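Local coordinates for protein putative isohexenylglutaconyl-CoA hydratase (Pseudomonas aeruginosa, PDB 4ZU2) that probably hydrates isohexenylglutaconyl-CoA during the breakdown of citronellate, as a member of the crotonase (enoyl-CoA hydratase/isomerase) family, at residues Q26-M31 with A112-G117; A54-G59 with E199-L204; G250-A253 with K257-P260. All coordinates share one frame; numbering follows the deposited sequence.

Contact 1. Residues Q26-M31 with A112-G117; sequences QSRNAM and AVLGGG
R28 lays its guanidinium flat over the methyl of A112. The methyl carbon stands 3.9 Å above the plane and over its centre, so that R28 CZ and NH1 are each 4.0 Å from A112 CB. L114 comes in differently: its CD1 approaches R28 NH2 at 3.9 Å from an oblique direction. The two aliphatic groups thus meet the planar cation by van der Waals contact alone, and no hydrogen bond joins the segments. The arginine gets there by leaving the backbone with CG anti to the carbonyl carbon (chi1 -61°) and bending at chi3 (-54°), which swings the NE end round toward strand 112-114. R28 and N29 both have positive phi, so the loop turns sharply here. N29 pins that turn from within: its ND2 gives hydrogen bonds to the carbonyls of A60 and H63, while OD1 accepts from R24 N. Between the segments runs the chain around H63 to G67, where backbone hydrogen bonds join C65 to A112 and L114, and R28 rests on H63 and A66. Further along, the CB of M31 is turned toward segment 112-117, but M31 SD stops 4.9 Å from G116 O, a loose approach. There G115 occupies the N-cap position just before helix 116-121, and G117 N bonds to L114 O at 2.9 Å. This strand, glycine-rich turn and helix start correspond to the active-site framework of crotonases. As in relatives, the backbone N-H groups of A66 and G116 probably form the oxyanion hole for the thioester carbonyl.

Contact 2. Residues A54-G59 with E199-L204; sequences ALVLRG and ETLEQL
A54 presses its single methyl against two leucines of helix 190-205. L201 CD2 lies 3.9 Å from A54 CB and L204 CD1 lies 4.0 Å from it, so the alanine meets two residues one helical turn apart. The same L201 branch also reaches V56, at 4.4 Å from V56 CG2, a looser touch that spans the next inward-facing position of the strand. The leucines reach the strand by different rotations. L201 starts off to one side of it and sends CG anti to its carbonyl carbon (chi1 -74°), which carries CD2 over to A54. L204 already points at the strand and holds CG anti to its backbone N (chi1 172°). Nothing polar passes between the segments.

Behind this apolar shell, the strand is fixed in the middle of the sheet: the backbones of A54 and V56 hydrogen-bond to strand 17-22 and that of L55 to strand 104-109, while the L55 side chain turns to the other face of the sheet and packs on L105. The helix spreads over the neighbouring strands as well, with L201 against R19, L204 against L104 and T200 against V126 and I128. L204 also meets L167 of the second subunit, so the C-terminal end of the helix touches that subunit too. The strand 54-59 and helix segment 199-204 run nearly antiparallel at 165°, their axes 10.6 Å apart, an alpha-on-beta layer of the crotonase fold, here a helix covering the mixed sheet of the core.

Contact 3. Residues G250-A253 with K257-P260; sequences GTLA and KRKP
R258 folds back over A253 at the end of helix 247-255, and its backbone makes the first link: R258 N donates to A253 O at 3.1 Å, a nearly straight bond (163°) lying in the carbonyl plane. The donor usual in a helix, K257 N, is 3.8 Å from A253 O, and R258 N takes over its role as the chain leaves the helix. From CB, the side chain sets out with CG between the backbone N and the carbonyl carbon (chi1 61°), which puts R258 CG 3.8 Å from A253 CA. CD continues the extended run to NE, which hydrogen-bonds Q256 OE1. This exit from the last helix belongs to the C-terminal helical part of the chain, which in crotonases follows the spiral core and takes part in packing the subunits of the trimer. Beyond NE, chi4 of 84° turns the guanidinium across the line of its chain, and one face comes to lie over A253 CA, which stands 3.9 Å from the plane. R258 NH1 comes within 3.6 Å of A253 CB and donates to K259 O at 3.0 Å, tilted out of the carbonyl plane; it also makes a salt bridge with E249. NH2, likewise hydrogen-bonded to a residue beside the segments, passes L252 obliquely, R258 NH2 to L252 CD2 measuring 4.2 Å. A253 CB also lies against P260, 3.4 Å from P260 N, with the proline CB beside it; the proline packs on S141 of the second subunit as well.

In the fold
Contacts 1 and 2 interlock along the chain: 26-31, 54-59, 112-117 and 199-204 come in that order, so each pairing spans a segment of the other. Their centres are 21 Å apart, yet they touch, N29 ND2 packing 3.6 Å from G59 C where strand 54-59 leaves the core sheet toward the loop that probably forms part of the active site. Contact 3 follows both, its centre 23 Å from that of contact 2 (nearest atoms about 9 Å apart) and 43 Å from that of contact 1, across the chain's centre. Contacts 2 and 3 both reach the second subunit; strand 54-59 thus runs between N29, by the probable active site, and the helix touching that subunit.

Contact 1. Residues Q26-M31 with A112-G117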
loop_
_atom_site.group_PDB
_atom_site.type_symbol
_atom_site.label_atom_id
_atom_site.label_comp_id
_atom_site.label_asym_id
_atom_site.label_seq_id
_atom_site.Cartn_x
_atom_site.Cartn_y
_atom_site.Cartn_z
ATOM N N GLN A 26 10.809 -28.982 -18.520
ATOM C CA GLN A 26 10.826 -30.241 -17.807
ATOM C C GLN A 26 10.552 -30.135 -16.327
ATOM O O GLN A 26 9.930 -31.030 -15.768
ATOM C CB GLN A 26 12.198 -30.911 -18.006
ATOM C CG GLN A 26 13.445 -29.966 -17.727
ATOM C CD GLN A 26 13.830 -29.112 -18.948
ATOM O OE1 GLN A 26 12.962 -28.675 -19.634
ATOM N NE2 GLN A 26 15.107 -28.908 -19.216
ATOM N N SER A 27 11.051 -29.076 -15.680
ATOM C CA SER A 27 10.786 -28.854 -14.253
ATOM C C SER A 27 9.940 -27.608 -14.029
ATOM O O SER A 27 10.113 -26.911 -13.017
ATOM C CB SER A 27 12.089 -28.754 -13.462
ATOM O OG SER A 27 12.796 -27.579 -13.761
ATOM N N ARG A 28 9.033 -27.351 -14.983
ATOM C CA ARG A 28 8.205 -26.152 -15.010
ATOM C C ARG A 28 9.057 -24.905 -14.704
ATOM O O ARG A 28 8.625 -23.989 -14.005
ATOM C CB ARG A 28 7.007 -26.276 -14.047
ATOM C CG ARG A 28 6.064 -27.404 -14.355
ATOM C CD ARG A 28 4.784 -27.322 -13.523
ATOM N NE ARG A 28 5.041 -27.237 -12.077
ATOM C CZ ARG A 28 4.083 -27.187 -11.143
ATOM N NH1 ARG A 28 2.803 -27.233 -11.487
ATOM N NH2 ARG A 28 4.401 -27.114 -9.853
ATOM N N ASN A 29 10.273 -24.922 -15.237
ATOM C CA ASN A 29 11.198 -23.799 -15.228
ATOM C C ASN A 29 11.665 -23.391 -13.836
ATOM O O ASN A 29 11.708 -22.205 -13.503
ATOM C CB ASN A 29 10.565 -22.611 -15.932
ATOM C CG ASN A 29 10.340 -22.870 -17.393
ATOM O OD1 ASN A 29 11.223 -23.408 -18.074
ATOM N ND2 ASN A 29 9.173 -22.475 -17.896
ATOM N N ALA A 30 11.989 -24.389 -13.026
ATOM C CA ALA A 30 12.423 -24.160 -11.654
ATOM C C ALA A 30 13.705 -23.338 -11.709
ATOM O O ALA A 30 14.501 -23.461 -12.626
ATOM C CB ALA A 30 12.640 -25.502 -10.946
ATOM N N MET A 31 13.881 -22.440 -10.769
ATOM C CA MET A 31 15.122 -21.679 -10.719
ATOM C C MET A 31 16.210 -22.578 -10.258
ATOM O O MET A 31 16.212 -23.010 -9.128
ATOM C CB MET A 31 15.038 -20.574 -9.710
ATOM C CG MET A 31 14.015 -19.606 -10.065
ATOM S SD MET A 31 14.649 -17.936 -10.147
ATOM C CE MET A 31 16.024 -18.193 -11.224
ATOM N N ALA A 112 2.239 -22.117 -13.683
ATOM C CA ALA A 112 2.794 -22.052 -12.326
ATOM C C ALA A 112 3.652 -20.802 -12.085
ATOM O O ALA A 112 4.640 -20.540 -12.798
ATOM C CB ALA A 112 3.596 -23.324 -12.027
ATOM N N VAL A 113 3.244 -20.045 -11.077
ATOM C CA VAL A 113 3.957 -18.842 -10.612
ATOM C C VAL A 113 4.142 -18.984 -9.092
ATOM O O VAL A 113 3.377 -18.442 -8.298
ATOM C CB VAL A 113 3.148 -17.582 -10.922
ATOM C CG1 VAL A 113 3.978 -16.336 -10.691
ATOM C CG2 VAL A 113 2.604 -17.615 -12.339
ATOM N N LEU A 114 5.092 -19.816 -8.698
ATOM C CA LEU A 114 5.184 -20.293 -7.309
ATOM C C LEU A 114 6.560 -20.085 -6.657
ATOM O O LEU A 114 7.597 -20.303 -7.301
ATOM C CB LEU A 114 4.948 -21.789 -7.268
ATOM C CG LEU A 114 3.644 -22.360 -7.828
ATOM C CD1 LEU A 114 3.698 -23.875 -7.759
ATOM C CD2 LEU A 114 2.419 -21.835 -7.062
ATOM N N GLY A 115 6.547 -19.734 -5.371
ATOM C CA GLY A 115 7.760 -19.538 -4.601
ATOM C C GLY A 115 8.626 -18.491 -5.263
ATOM O O GLY A 115 8.161 -17.433 -5.622
ATOM N N GLY A 116 9.890 -18.799 -5.440
ATOM C CA GLY A 116 10.797 -17.897 -6.125
ATOM C C GLY A 116 10.233 -17.381 -7.450
ATOM O O GLY A 116 10.593 -16.298 -7.889
ATOM N N GLY A 117 9.363 -18.168 -8.088
ATOM C CA GLY A 117 8.646 -17.734 -9.288
ATOM C C GLY A 117 7.728 -16.547 -9.028
ATOM O O GLY A 117 7.731 -15.580 -9.793
#

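Contact 2. Residues A54-G59 with E199-L204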
loop_
_atom_site.group_PDB
_atom_site.type_symbol
_atom_site.label_atom_id
_atom_site.label_comp_id
_atom_site.label_asym_id
_atom_site.label_seq_id
_atom_site.Cartn_x
_atom_site.Cartn_y
_atom_site.Cartn_z
ATOM N N ALA A 54 13.424 -2.296 -22.813
ATOM C CA ALA A 54 12.482 -3.178 -22.140
ATOM C C ALA A 54 12.976 -4.643 -22.044
ATOM O O ALA A 54 13.781 -5.111 -22.846
ATOM C CB ALA A 54 11.126 -3.104 -22.784
ATOM N N LEU A 55 12.521 -5.324 -21.001
ATOM C CA LEU A 55 12.784 -6.728 -20.824
ATOM C C LEU A 55 11.440 -7.402 -20.668
ATOM O O LEU A 55 10.554 -6.889 -19.969
ATOM C CB LEU A 55 13.652 -7.006 -19.602
ATOM C CG LEU A 55 14.947 -6.176 -19.550
ATOM C CD1 LEU A 55 15.589 -6.243 -18.153
ATOM C CD2 LEU A 55 15.929 -6.597 -20.634
ATOM N N VAL A 56 11.289 -8.522 -21.375
ATOM C CA VAL A 56 10.122 -9.380 -21.228
ATOM C C VAL A 56 10.602 -10.726 -20.704
ATOM O O VAL A 56 11.580 -11.290 -21.154
ATOM C CB VAL A 56 9.329 -9.505 -22.534
ATOM C CG1 VAL A 56 7.966 -10.089 -22.239
ATOM C CG2 VAL A 56 9.176 -8.134 -23.190
ATOM N N LEU A 57 9.932 -11.168 -19.672
ATOM C CA LEU A 57 10.374 -12.237 -18.875
ATOM C C LEU A 57 9.266 -13.239 -18.986
ATOM O O LEU A 57 8.110 -12.927 -18.707
ATOM C CB LEU A 57 10.550 -11.771 -17.436
ATOM C CG LEU A 57 11.136 -12.828 -16.510
ATOM C CD1 LEU A 57 12.394 -13.432 -17.072
ATOM C CD2 LEU A 57 11.399 -12.218 -15.126
ATOM N N ARG A 58 9.623 -14.433 -19.443
ATOM C CA ARG A 58 8.621 -15.416 -19.806
ATOM C C ARG A 58 9.126 -16.842 -19.584
ATOM O O ARG A 58 10.319 -17.081 -19.450
ATOM C CB ARG A 58 8.190 -15.215 -21.270
ATOM C CG ARG A 58 6.717 -15.528 -21.516
ATOM C CD ARG A 58 6.295 -15.382 -22.978
ATOM N NE ARG A 58 7.371 -15.662 -23.931
ATOM C CZ ARG A 58 7.768 -14.838 -24.905
ATOM N NH1 ARG A 58 7.186 -13.644 -25.107
ATOM N NH2 ARG A 58 8.761 -15.228 -25.703
ATOM N N GLY A 59 8.190 -17.780 -19.534
ATOM C CA GLY A 59 8.492 -19.163 -19.243
ATOM C C GLY A 59 8.163 -20.065 -20.426
ATOM O O GLY A 59 7.169 -19.878 -21.120
ATOM N N GLU A 199 0.762 -4.095 -26.673
ATOM C CA GLU A 199 0.187 -2.790 -26.367
ATOM C C GLU A 199 1.126 -2.053 -25.398
ATOM O O GLU A 199 1.591 -0.944 -25.686
ATOM C CB GLU A 199 -1.193 -2.935 -25.772
ATOM C CG GLU A 199 -1.830 -1.614 -25.443
ATOM C CD GLU A 199 -1.826 -0.633 -26.615
ATOM O OE1 GLU A 199 -1.935 -1.094 -27.786
ATOM O OE2 GLU A 199 -1.721 0.597 -26.358
ATOM N N THR A 200 1.441 -2.727 -24.288
ATOM C CA THR A 200 2.360 -2.233 -23.258
ATOM C C THR A 200 3.655 -1.769 -23.900
ATOM O O THR A 200 4.147 -0.692 -23.621
ATOM C CB THR A 200 2.692 -3.337 -22.266
ATOM O OG1 THR A 200 1.503 -3.734 -21.564
ATOM C CG2 THR A 200 3.774 -2.896 -21.259
ATOM N N LEU A 201 4.177 -2.567 -24.803
ATOM C CA LEU A 201 5.445 -2.247 -25.433
ATOM C C LEU A 201 5.351 -1.031 -26.337
ATOM O O LEU A 201 6.332 -0.330 -26.516
ATOM C CB LEU A 201 5.985 -3.437 -26.210
ATOM C CG LEU A 201 6.554 -4.586 -25.362
ATOM C CD1 LEU A 201 6.984 -5.752 -26.274
ATOM C CD2 LEU A 201 7.750 -4.138 -24.474
ATOM N N GLU A 202 4.186 -0.760 -26.898
ATOM C CA GLU A 202 4.100 0.399 -27.759
ATOM C C GLU A 202 3.922 1.633 -26.865
ATOM O O GLU A 202 4.428 2.686 -27.179
ATOM C CB GLU A 202 3.013 0.249 -28.820
ATOM C CG GLU A 202 3.325 1.090 -30.038
ATOM C CD GLU A 202 4.402 0.510 -30.925
ATOM O OE1 GLU A 202 4.417 -0.729 -31.088
ATOM O OE2 GLU A 202 5.244 1.301 -31.431
ATOM N N GLN A 203 3.248 1.485 -25.724
ATOM C CA GLN A 203 3.201 2.576 -24.750
ATOM C C GLN A 203 4.584 2.966 -24.270
ATOM O O GLN A 203 4.887 4.139 -24.067
ATOM C CB GLN A 203 2.368 2.188 -23.552
ATOM C CG GLN A 203 0.931 1.952 -23.918
ATOM C CD GLN A 203 0.105 1.506 -22.735
ATOM O OE1 GLN A 203 0.386 0.493 -22.103
ATOM N NE2 GLN A 203 -0.909 2.278 -22.417
ATOM N N LEU A 204 5.422 1.955 -24.091
ATOM C CA LEU A 204 6.757 2.142 -23.564
ATOM C C LEU A 204 7.672 2.850 -24.538
ATOM O O LEU A 204 8.627 3.529 -24.125
ATOM C CB LEU A 204 7.322 0.754 -23.206
ATOM C CG LEU A 204 8.773 0.535 -22.788
ATOM C CD1 LEU A 204 9.745 0.514 -23.955
ATOM C CD2 LEU A 204 9.198 1.499 -21.726
#

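Contact 3. Residues G250-A253 with K257-P260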
loop_
_atom_site.group_PDB
_atom_site.type_symbol
_atom_site.label_atom_id
_atom_site.label_comp_id
_atom_site.label_asym_id
_atom_site.label_seq_id
_atom_site.Cartn_x
_atom_site.Cartn_y
_atom_site.Cartn_z
ATOM N N GLY A 250 12.706 15.820 -26.468
ATOM C CA GLY A 250 11.359 15.463 -26.086
ATOM C C GLY A 250 10.422 16.651 -26.052
ATOM O O GLY A 250 9.304 16.580 -26.573
ATOM N N THR A 251 10.840 17.724 -25.381
ATOM C CA THR A 251 9.988 18.934 -25.236
ATOM C C THR A 251 9.848 19.688 -26.558
ATOM O O THR A 251 8.905 20.450 -26.788
ATOM C CB THR A 251 10.580 19.879 -24.197
ATOM O OG1 THR A 251 11.952 20.137 -24.529
ATOM C CG2 THR A 251 10.474 19.260 -22.789
ATOM N N LEU A 252 10.810 19.459 -27.434
ATOM C CA LEU A 252 10.766 19.988 -28.782
ATOM C C LEU A 252 9.709 19.273 -29.625
ATOM O O LEU A 252 8.794 19.907 -30.132
ATOM C CB LEU A 252 12.146 19.858 -29.430
ATOM C CG LEU A 252 12.412 20.914 -30.499
ATOM C CD1 LEU A 252 12.473 22.283 -29.810
ATOM C CD2 LEU A 252 13.703 20.601 -31.271
ATOM N N ALA A 253 9.850 17.956 -29.783
ATOM C CA ALA A 253 8.841 17.139 -30.460
ATOM C C ALA A 253 7.444 17.543 -30.021
ATOM O O ALA A 253 6.497 17.506 -30.794
ATOM C CB ALA A 253 9.074 15.671 -30.150
ATOM N N LYS A 257 4.874 19.288 -33.727
ATOM C CA LYS A 257 3.755 18.390 -33.518
ATOM C C LYS A 257 4.080 16.992 -33.996
ATOM O O LYS A 257 3.362 16.411 -34.793
ATOM C CB LYS A 257 2.485 18.965 -34.127
ATOM C CG LYS A 257 1.742 19.855 -33.147
ATOM C CD LYS A 257 1.891 21.305 -33.513
ATOM C CE LYS A 257 0.965 22.157 -32.692
ATOM N NZ LYS A 257 0.950 23.565 -33.170
ATOM N N ARG A 258 5.158 16.449 -33.437
ATOM C CA ARG A 258 5.685 15.163 -33.850
ATOM C C ARG A 258 6.130 14.257 -32.696
ATOM O O ARG A 258 6.155 14.622 -31.511
ATOM C CB ARG A 258 6.892 15.394 -34.742
ATOM C CG ARG A 258 8.011 16.126 -34.048
ATOM C CD ARG A 258 9.228 16.127 -34.938
ATOM N NE ARG A 258 10.353 16.870 -34.374
ATOM C CZ ARG A 258 11.232 16.367 -33.509
ATOM N NH1 ARG A 258 11.115 15.108 -33.086
ATOM N NH2 ARG A 258 12.232 17.111 -33.058
ATOM N N LYS A 259 6.517 13.063 -33.092
ATOM C CA LYS A 259 6.972 12.073 -32.177
ATOM C C LYS A 259 8.424 12.430 -31.888
ATOM O O LYS A 259 9.150 12.830 -32.800
ATOM C CB LYS A 259 6.835 10.693 -32.844
ATOM C CG LYS A 259 7.781 10.560 -34.054
ATOM C CD LYS A 259 7.524 9.370 -35.030
ATOM C CE LYS A 259 6.127 9.128 -35.635
ATOM N NZ LYS A 259 6.342 8.303 -36.893
ATOM N N PRO A 260 8.864 12.312 -30.615
ATOM C CA PRO A 260 10.312 12.375 -30.369
ATOM C C PRO A 260 10.968 11.155 -31.013
ATOM O O PRO A 260 10.282 10.197 -31.337
ATOM C CB PRO A 260 10.418 12.332 -28.844
ATOM C CG PRO A 260 9.186 11.619 -28.401
ATOM C CD PRO A 260 8.113 12.003 -29.388
#